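PDB 1WCX: uroporphyrinogen III Synthase from Thermus thermophilus, which probably catalyses the cyclisation of hydroxymethylbilane, with inversion of its ring D, to uroporphyrinogen III on the route to haem. Local coordinates for residues G15-E20 with Q39-V44; P88-F93 with A108-H113; P125-G130 with A151-R156. The protein carries 3 engineered substitutions. All coordinates share one frame; numbering follows the deposited sequence.

Contact 1: G15-E20 with Q39-V44; sequences GLRRKE and QATEKV
Gln-39 uses the two ends of its amide differently: OE1 takes a hydrogen bond from NE2 of Gln-194, while NE2 lies 3.6 Å from NH1 of Arg-17. The latter pair are both nitrogens that carry hydrogens, so the approach is packing and not a bond, and the guanidinium and amide planes stand 83° apart, nearly perpendicular. NH1 of Arg-17 finds a weak hydrogen bond at NE2 of His-165 instead. The contact sits where one domain meets the antiparallel two-stranded linker characteristic of uroporphyrinogen III synthases. Strand 39-43 pairs there with strand 163-167, as the backbone bonds of Ala-40 with Leu-166 and Glu-42 with Arg-164 attest. The other partner, 15-20, follows strand 9-13 through a type I turn from Leu-16 to Lys-19, with Arg-18 at the N-cap position of helix 19-28. Leu-16 supplies the apolar part. Its CG is anti to the backbone N (chi1 179°), which carries the branch toward the strand and leaves CD2 3.8 Å from the carbonyl O of Gln-39. Gln-39 in turn lays its CG alongside, 4.0 Å from Leu-16 CB, before the extended chain carries the amide onward. Arg-17 reaches the strand through a bend at chi3 (58°), which sets its guanidinium edge toward Thr-41 CG2. That same methyl meets Leu-16 tip to tip, with Leu-16 CD2 3.6 Å from Thr-41 CG2.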
loop_
_atom_site.group_PDB
_atom_site.type_symbol
_atom_site.label_atom_id
_atom_site.label_comp_id
_atom_site.label_asym_id
_atom_site.label_seq_id
_atom_site.Cartn_x
_atom_site.Cartn_y
_atom_site.Cartn_z
ATOM N N GLY A 15 7.354 -0.501 8.868
ATOM C CA GLY A 15 6.911 -1.622 8.018
ATOM C C GLY A 15 6.658 -2.905 8.820
ATOM O O GLY A 15 6.924 -2.969 9.989
ATOM N N LEU A 16 6.146 -3.890 8.146
ATOM C CA LEU A 16 5.821 -5.149 8.827
ATOM C C LEU A 16 6.533 -6.382 8.208
ATOM O O LEU A 16 7.206 -7.127 8.943
ATOM C CB LEU A 16 4.329 -5.391 8.828
ATOM C CG LEU A 16 3.818 -6.705 9.485
ATOM C CD1 LEU A 16 4.140 -6.690 10.983
ATOM C CD2 LEU A 16 2.331 -6.852 9.252
ATOM N N ARG A 17 6.394 -6.549 6.938
ATOM C CA ARG A 17 6.958 -7.753 6.291
ATOM C C ARG A 17 8.460 -7.880 6.201
ATOM O O ARG A 17 8.962 -9.027 6.119
ATOM C CB ARG A 17 6.338 -7.908 4.869
ATOM C CG ARG A 17 6.679 -6.760 3.971
ATOM C CD ARG A 17 5.647 -6.654 2.843
ATOM N NE ARG A 17 4.303 -6.481 3.409
ATOM C CZ ARG A 17 3.227 -6.128 2.698
ATOM N NH1 ARG A 17 2.066 -6.008 3.296
ATOM N NH2 ARG A 17 3.350 -5.899 1.390
ATOM N N ARG A 18 9.178 -6.767 6.211
ATOM C CA ARG A 18 10.630 -6.844 6.085
ATOM C C ARG A 18 11.394 -6.316 7.310
ATOM O O ARG A 18 12.553 -5.883 7.194
ATOM C CB ARG A 18 11.083 -6.098 4.839
ATOM C CG ARG A 18 10.524 -6.691 3.542
ATOM C CD ARG A 18 11.309 -6.078 2.374
ATOM N NE ARG A 18 10.830 -4.703 2.162
ATOM C CZ ARG A 18 11.185 -3.938 1.133
ATOM N NH1 ARG A 18 10.695 -2.703 1.040
ATOM N NH2 ARG A 18 12.140 -4.318 0.262
ATOM N N LYS A 19 10.728 -6.315 8.467
ATOM C CA LYS A 19 11.329 -5.797 9.675
ATOM C C LYS A 19 12.650 -6.479 10.034
ATOM O O LYS A 19 13.550 -5.839 10.546
ATOM C CB LYS A 19 10.304 -5.923 10.847
ATOM C CG LYS A 19 9.870 -7.317 11.120
ATOM C CD LYS A 19 8.900 -7.395 12.294
ATOM C CE LYS A 19 7.659 -6.588 12.043
ATOM N NZ LYS A 19 6.630 -6.817 13.119
ATOM N N GLU A 20 12.764 -7.746 9.748
ATOM C CA GLU A 20 13.977 -8.503 10.058
ATOM C C GLU A 20 15.172 -8.078 9.199
ATOM O O GLU A 20 16.297 -7.985 9.661
ATOM C CB GLU A 20 13.756 -10.008 9.884
ATOM C CG GLU A 20 14.866 -10.863 10.462
ATOM C CD GLU A 20 14.700 -12.357 10.127
ATOM O OE1 GLU A 20 14.971 -12.747 8.940
ATOM O OE2 GLU A 20 14.297 -13.131 11.017
ATOM N N GLN A 39 0.748 -1.479 11.039
ATOM C CA GLN A 39 -0.293 -2.227 10.378
ATOM C C GLN A 39 -0.432 -3.679 10.858
ATOM O O GLN A 39 0.550 -4.282 11.341
ATOM C CB GLN A 39 -0.077 -2.226 8.870
ATOM C CG GLN A 39 1.015 -3.217 8.480
ATOM C CD GLN A 39 1.487 -3.043 7.055
ATOM O OE1 GLN A 39 2.025 -2.034 6.677
ATOM N NE2 GLN A 39 1.310 -4.141 6.239
ATOM N N ALA A 40 -1.633 -4.235 10.683
ATOM C CA ALA A 40 -1.891 -5.630 10.969
ATOM C C ALA A 40 -2.420 -6.218 9.636
ATOM O O ALA A 40 -3.316 -5.630 9.044
ATOM C CB ALA A 40 -2.998 -5.736 12.024
ATOM N N THR A 41 -1.874 -7.308 9.176
ATOM C CA THR A 41 -2.308 -7.877 7.910
ATOM C C THR A 41 -2.651 -9.342 8.025
ATOM O O THR A 41 -1.928 -10.127 8.669
ATOM C CB THR A 41 -1.225 -7.727 6.815
ATOM O OG1 THR A 41 -0.392 -8.849 6.841
ATOM C CG2 THR A 41 -0.431 -6.517 6.991
ATOM N N GLU A 42 -3.743 -9.737 7.357
ATOM C CA GLU A 42 -4.144 -11.151 7.368
ATOM C C GLU A 42 -4.828 -11.530 6.061
ATOM O O GLU A 42 -5.421 -10.670 5.398
ATOM C CB GLU A 42 -5.076 -11.409 8.530
ATOM C CG GLU A 42 -6.333 -10.556 8.535
ATOM C CD GLU A 42 -6.988 -10.519 9.909
ATOM O OE1 GLU A 42 -8.036 -9.822 10.055
ATOM O OE2 GLU A 42 -6.458 -11.180 10.844
ATOM N N LYS A 43 -4.692 -12.764 5.675
ATOM C CA LYS A 43 -5.338 -13.326 4.497
ATOM C C LYS A 43 -6.742 -13.553 4.870
ATOM O O LYS A 43 -7.037 -14.059 5.960
ATOM C CB LYS A 43 -4.671 -14.616 4.117
ATOM C CG LYS A 43 -3.960 -14.649 2.769
ATOM C CD LYS A 43 -2.925 -13.533 2.663
ATOM C CE LYS A 43 -2.142 -13.631 1.335
ATOM N NZ LYS A 43 -1.366 -12.418 1.041
ATOM N N VAL A 44 -7.700 -13.188 3.998
ATOM C CA VAL A 44 -9.129 -13.406 4.279
ATOM C C VAL A 44 -9.481 -14.870 3.817
ATOM O O VAL A 44 -9.146 -15.254 2.727
ATOM C CB VAL A 44 -10.000 -12.421 3.550
ATOM C CG1 VAL A 44 -11.508 -12.732 3.767
ATOM C CG2 VAL A 44 -9.672 -11.000 4.008
#

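Contact 2: P88-F93 with A108-H113; sequences PLAKAF and AGLPPH
Ala-90 and Leu-110 bring their CA atoms to 6.1 Å, and three residues further on the CA atoms of Phe-93 and His-113 are 6.6 Å apart, so the two segments run side by side in the same direction. Each leads from a helix toward a strand of the parallel sheet: 88-93 leaves helix 86-91 for strand 93-96, while the loop 108-113 follows helix 99-107, ended by a Schellman motif at Gly-109, and precedes the neighbouring strand 114-115. Strand 93-96, helix 99-107 and strand 114-115 thus form a beta-alpha-beta crossover. Leu-110 straddles the last helical turn with its two methyls: CD1 rests 3.7 Å from Leu-89 CB, and CD2 3.7 Å from Ala-90 CA. The engineered Met-75 of helix 68-80 touches both leucines. At the strand end, the Phe-93 and His-113 rings lie near parallel, planes 6° apart, but are slid past each other, centroids 5.0 Å apart, so they barely overlap; the nearest atoms are Phe-93 CE1 and His-113 CB at 3.5 Å. With Phe-93 CG anti to its own N (chi1 -175°), the ring extends beside the histidine. No hydrogen bond joins the two segments directly. Their side chains meet by apolar and ring contact, and the polar linkage is indirect: Arg-94 hydrogen-bonds Leu-89 O through NH2 and Pro-111 O through NH1, satisfying carbonyls of both segments.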
loop_
_atom_site.group_PDB
_atom_site.type_symbol
_atom_site.label_atom_id
_atom_site.label_comp_id
_atom_site.label_asym_id
_atom_site.label_seq_id
_atom_site.Cartn_x
_atom_site.Cartn_y
_atom_site.Cartn_z
ATOM N N PRO A 88 -13.517 -15.024 -17.850
ATOM C CA PRO A 88 -14.154 -13.744 -17.689
ATOM C C PRO A 88 -13.205 -12.595 -17.534
ATOM O O PRO A 88 -13.460 -11.476 -18.017
ATOM C CB PRO A 88 -15.073 -13.927 -16.452
ATOM C CG PRO A 88 -14.329 -14.954 -15.637
ATOM C CD PRO A 88 -13.854 -15.950 -16.675
ATOM N N LEU A 89 -12.075 -12.812 -16.865
ATOM C CA LEU A 89 -11.090 -11.747 -16.701
ATOM C C LEU A 89 -10.494 -11.401 -18.098
ATOM O O LEU A 89 -10.152 -10.285 -18.381
ATOM C CB LEU A 89 -9.994 -12.130 -15.735
ATOM C CG LEU A 89 -9.999 -11.516 -14.326
ATOM C CD1 LEU A 89 -11.324 -11.007 -13.914
ATOM C CD2 LEU A 89 -9.450 -12.502 -13.307
ATOM N N ALA A 90 -10.381 -12.424 -18.940
ATOM C CA ALA A 90 -9.819 -12.262 -20.263
ATOM C C ALA A 90 -10.741 -11.353 -21.134
ATOM O O ALA A 90 -10.227 -10.578 -21.976
ATOM C CB ALA A 90 -9.653 -13.622 -20.949
ATOM N N LYS A 91 -12.036 -11.419 -20.895
ATOM C CA LYS A 91 -12.959 -10.588 -21.654
ATOM C C LYS A 91 -13.189 -9.171 -21.095
ATOM O O LYS A 91 -13.501 -8.223 -21.813
ATOM C CB LYS A 91 -14.341 -11.319 -21.754
ATOM C CG LYS A 91 -14.227 -12.586 -22.603
ATOM C CD LYS A 91 -15.593 -13.174 -22.895
ATOM C CE LYS A 91 -15.463 -14.414 -23.813
ATOM N NZ LYS A 91 -16.825 -15.000 -24.127
ATOM N N ALA A 92 -12.950 -9.024 -19.790
ATOM C CA ALA A 92 -13.111 -7.736 -19.163
ATOM C C ALA A 92 -12.018 -6.774 -19.604
ATOM O O ALA A 92 -10.981 -7.192 -20.050
ATOM C CB ALA A 92 -13.074 -7.882 -17.640
ATOM N N PHE A 93 -12.290 -5.480 -19.435
ATOM C CA PHE A 93 -11.285 -4.427 -19.679
ATOM C C PHE A 93 -10.525 -4.410 -18.345
ATOM O O PHE A 93 -11.120 -4.209 -17.320
ATOM C CB PHE A 93 -11.990 -3.080 -19.875
ATOM C CG PHE A 93 -11.041 -1.942 -20.266
ATOM C CD1 PHE A 93 -10.423 -1.951 -21.493
ATOM C CD2 PHE A 93 -10.836 -0.945 -19.368
ATOM C CE1 PHE A 93 -9.589 -0.939 -21.863
ATOM C CE2 PHE A 93 -9.958 0.167 -19.756
ATOM C CZ PHE A 93 -9.349 0.127 -20.966
ATOM N N ALA A 108 -0.205 -13.611 -14.889
ATOM C CA ALA A 108 -1.385 -14.510 -14.952
ATOM C C ALA A 108 -1.868 -14.676 -16.406
ATOM O O ALA A 108 -2.897 -15.338 -16.631
ATOM C CB ALA A 108 -2.472 -13.948 -14.061
ATOM N N GLY A 109 -1.198 -14.097 -17.328
ATOM C CA GLY A 109 -1.583 -14.206 -18.730
ATOM C C GLY A 109 -2.729 -13.307 -19.031
ATOM O O GLY A 109 -3.445 -13.479 -20.008
ATOM N N LEU A 110 -2.926 -12.260 -18.193
ATOM C CA LEU A 110 -4.045 -11.324 -18.373
ATOM C C LEU A 110 -3.487 -9.883 -18.265
ATOM O O LEU A 110 -3.913 -9.132 -17.393
ATOM C CB LEU A 110 -5.074 -11.537 -17.286
ATOM C CG LEU A 110 -5.743 -12.960 -17.235
ATOM C CD1 LEU A 110 -6.488 -13.132 -15.916
ATOM C CD2 LEU A 110 -6.733 -13.022 -18.390
ATOM N N PRO A 111 -2.566 -9.516 -19.146
ATOM C CA PRO A 111 -1.957 -8.170 -19.119
ATOM C C PRO A 111 -3.025 -7.047 -19.111
ATOM O O PRO A 111 -3.998 -7.139 -19.774
ATOM C CB PRO A 111 -1.088 -8.132 -20.397
ATOM C CG PRO A 111 -1.788 -9.130 -21.330
ATOM C CD PRO A 111 -2.150 -10.257 -20.367
ATOM N N PRO A 112 -2.790 -5.984 -18.314
ATOM C CA PRO A 112 -3.694 -4.914 -18.174
ATOM C C PRO A 112 -3.735 -4.040 -19.513
ATOM O O PRO A 112 -2.738 -3.953 -20.202
ATOM C CB PRO A 112 -3.194 -4.067 -16.982
ATOM C CG PRO A 112 -1.668 -4.328 -17.079
ATOM C CD PRO A 112 -1.574 -5.811 -17.415
ATOM N N HIS A 113 -4.877 -3.461 -19.764
ATOM C CA HIS A 113 -5.046 -2.591 -20.954
ATOM C C HIS A 113 -4.530 -1.211 -20.647
ATOM O O HIS A 113 -4.177 -0.463 -21.529
ATOM C CB HIS A 113 -6.516 -2.498 -21.313
ATOM C CG HIS A 113 -7.138 -3.853 -21.680
ATOM N ND1 HIS A 113 -6.824 -4.521 -22.830
ATOM C CD2 HIS A 113 -7.972 -4.657 -21.001
ATOM C CE1 HIS A 113 -7.424 -5.685 -22.865
ATOM N NE2 HIS A 113 -8.128 -5.791 -21.723
#

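Contact 3: P125-G130 with A151-R156; sequences PLLPQG and AERGYR
A beta-alpha-beta crossover of the parallel sheet, strand 132-137 to helix 144-152 to strand 155-160, is met at one end, where the Arg-153 and Tyr-155 side chains pack on the 125-130 lead-in to its first strand. The helix stops in a Schellman motif, with Gly-154 at positive phi; the chain then turns toward strand 155-160, and Arg-153 and Tyr-155, on either side of that turn, face the same loop. Arg-153 bends at chi2 (-73°), which lays its chain along the Leu-127 and Pro-128 backbone. Its guanidinium has Leu-127 CB over one face, 3.8 Å above the plane, and NH1 comes to 2.8 Å from Leu-127 O; the angle is too poor for a hydrogen bond, leaving a close electrostatic approach. With an alanine here, Leu-127 would probably lose both the cover over its CB and the positive charge beside its carbonyl. Nearer the backbone, Arg-153 CB packs 3.3 Å from Pro-128 O. A weak hydrogen bond from Gly-130 N to Arg-153 O is doubtful, because the peptide bond from Gln-129 C to Gly-130 N is modelled far too short. Leu-127 also touches Leu-146, Ala-149 and Leu-150, tying the loop to helix 144-152. Tyr-155 crosses Pro-128 at about a right angle. Pro-128 O lies in the plane of the tyrosine ring at its edge, 3.1 Å from CE1, and accepts a weak hydrogen bond from Tyr-155 OH at 3.3 Å, while Pro-128 CG also stands 3.3 Å from that hydroxyl oxygen.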
loop_
_atom_site.group_PDB
_atom_site.type_symbol
_atom_site.label_atom_id
_atom_site.label_comp_id
_atom_site.label_asym_id
_atom_site.label_seq_id
_atom_site.Cartn_x
_atom_site.Cartn_y
_atom_site.Cartn_z
ATOM N N PRO A 125 -8.444 9.126 -15.401
ATOM C CA PRO A 125 -8.473 9.300 -16.862
ATOM C C PRO A 125 -8.476 8.019 -17.634
ATOM O O PRO A 125 -8.676 7.985 -18.860
ATOM C CB PRO A 125 -7.160 10.106 -17.116
ATOM C CG PRO A 125 -6.267 9.620 -16.006
ATOM C CD PRO A 125 -7.198 9.654 -14.829
ATOM N N LEU A 126 -8.299 6.879 -16.902
ATOM C CA LEU A 126 -8.288 5.582 -17.519
ATOM C C LEU A 126 -9.614 4.822 -17.328
ATOM O O LEU A 126 -9.798 3.707 -17.888
ATOM C CB LEU A 126 -7.132 4.718 -16.953
ATOM C CG LEU A 126 -5.749 5.397 -16.987
ATOM C CD1 LEU A 126 -4.711 4.452 -16.390
ATOM C CD2 LEU A 126 -5.380 5.743 -18.427
ATOM N N LEU A 127 -10.520 5.371 -16.521
ATOM C CA LEU A 127 -11.789 4.720 -16.289
ATOM C C LEU A 127 -12.742 5.078 -17.467
ATOM O O LEU A 127 -12.976 6.240 -17.698
ATOM C CB LEU A 127 -12.424 5.134 -14.983
ATOM C CG LEU A 127 -11.633 4.907 -13.675
ATOM C CD1 LEU A 127 -12.460 5.433 -12.515
ATOM C CD2 LEU A 127 -11.321 3.434 -13.490
ATOM N N PRO A 128 -13.241 4.105 -18.142
ATOM C CA PRO A 128 -14.153 4.277 -19.304
ATOM C C PRO A 128 -15.609 4.509 -18.897
ATOM O O PRO A 128 -15.999 4.131 -17.822
ATOM C CB PRO A 128 -13.970 2.966 -20.083
ATOM C CG PRO A 128 -13.818 1.966 -18.986
ATOM C CD PRO A 128 -12.848 2.676 -18.012
ATOM N N GLN A 129 -16.381 5.166 -19.775
ATOM C CA GLN A 129 -17.813 5.403 -19.550
ATOM C C GLN A 129 -18.456 4.097 -20.052
ATOM O O GLN A 129 -17.867 3.476 -20.967
ATOM C CB GLN A 129 -18.248 6.658 -20.347
ATOM C CG GLN A 129 -17.135 7.658 -20.658
ATOM C CD GLN A 129 -17.379 8.476 -21.948
ATOM O OE1 GLN A 129 -16.646 8.318 -22.980
ATOM N NE2 GLN A 129 -18.389 9.360 -21.922
ATOM N N GLY A 130 -19.021 3.606 -19.511
ATOM C CA GLY A 130 -19.598 2.364 -19.938
ATOM C C GLY A 130 -20.757 2.044 -19.064
ATOM O O GLY A 130 -21.498 2.934 -18.623
ATOM N N ALA A 151 -18.735 4.476 -9.942
ATOM C CA ALA A 151 -20.190 4.653 -9.920
ATOM C C ALA A 151 -20.559 5.747 -10.985
ATOM O O ALA A 151 -21.431 5.521 -11.848
ATOM C CB ALA A 151 -20.649 5.108 -8.571
ATOM N N GLU A 152 -19.843 6.864 -10.934
ATOM C CA GLU A 152 -20.088 7.929 -11.902
ATOM C C GLU A 152 -19.906 7.470 -13.341
ATOM O O GLU A 152 -20.659 7.882 -14.242
ATOM C CB GLU A 152 -19.141 9.117 -11.617
ATOM C CG GLU A 152 -19.217 9.629 -10.193
ATOM C CD GLU A 152 -18.552 10.960 -10.028
ATOM O OE1 GLU A 152 -17.445 11.169 -10.596
ATOM O OE2 GLU A 152 -19.138 11.827 -9.317
ATOM N N ARG A 153 -18.891 6.624 -13.595
ATOM C CA ARG A 153 -18.688 6.116 -14.942
ATOM C C ARG A 153 -19.849 5.151 -15.313
ATOM O O ARG A 153 -19.871 4.625 -16.434
ATOM C CB ARG A 153 -17.356 5.380 -15.045
ATOM C CG ARG A 153 -16.167 6.227 -14.561
ATOM C CD ARG A 153 -15.799 7.336 -15.514
ATOM N NE ARG A 153 -14.776 8.202 -14.925
ATOM C CZ ARG A 153 -13.865 8.857 -15.598
ATOM N NH1 ARG A 153 -13.827 8.770 -16.927
ATOM N NH2 ARG A 153 -12.983 9.619 -14.993
ATOM N N GLY A 154 -20.762 4.923 -14.392
ATOM C CA GLY A 154 -21.873 4.080 -14.635
ATOM C C GLY A 154 -21.787 2.578 -14.218
ATOM O O GLY A 154 -22.669 1.790 -14.593
ATOM N N TYR A 155 -20.765 2.204 -13.443
ATOM C CA TYR A 155 -20.618 0.827 -13.069
ATOM C C TYR A 155 -21.086 0.461 -11.648
ATOM O O TYR A 155 -21.083 1.311 -10.755
ATOM C CB TYR A 155 -19.138 0.384 -13.168
ATOM C CG TYR A 155 -18.522 0.545 -14.545
ATOM C CD1 TYR A 155 -17.987 1.758 -14.933
ATOM C CD2 TYR A 155 -18.494 -0.499 -15.438
ATOM C CE1 TYR A 155 -17.435 1.911 -16.193
ATOM C CE2 TYR A 155 -17.930 -0.361 -16.679
ATOM C CZ TYR A 155 -17.416 0.858 -17.068
ATOM O OH TYR A 155 -16.853 0.974 -18.300
ATOM N N ARG A 156 -21.464 -0.779 -11.500
ATOM C CA ARG A 156 -21.853 -1.316 -10.182
ATOM C C ARG A 156 -20.536 -1.949 -9.707
ATOM O O ARG A 156 -19.966 -2.744 -10.432
ATOM C CB ARG A 156 -22.907 -2.436 -10.357
ATOM C CG ARG A 156 -23.367 -3.015 -9.034
ATOM C CD ARG A 156 -23.659 -4.517 -9.154
ATOM N NE ARG A 156 -24.577 -4.831 -10.243
ATOM C CZ ARG A 156 -24.760 -6.061 -10.730
ATOM N NH1 ARG A 156 -25.614 -6.295 -11.722
ATOM N NH2 ARG A 156 -24.090 -7.068 -10.227
#

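Contacts 2 and 3 belong to one parallel sheet domain, their centres about 17 Å apart, and they touch: Phe-93 CE2 lies 4.0 Å from Leu-126 O. Contact 1 stands apart at the interdomain linker, its nearest atoms about 15 Å from contact 2 and about 19 Å from contact 3, across the chain's centre from the latter. Chemistry follows place. Half the touching residues of contact 2 are buried, and it relies on leucine and ring packing; contact 3, at the surface, adds weak polar contacts to backbone carbonyls. Contact 1, partly buried, mixes methyl packing with amide and guanidinium groups whose bonds lead to other residues.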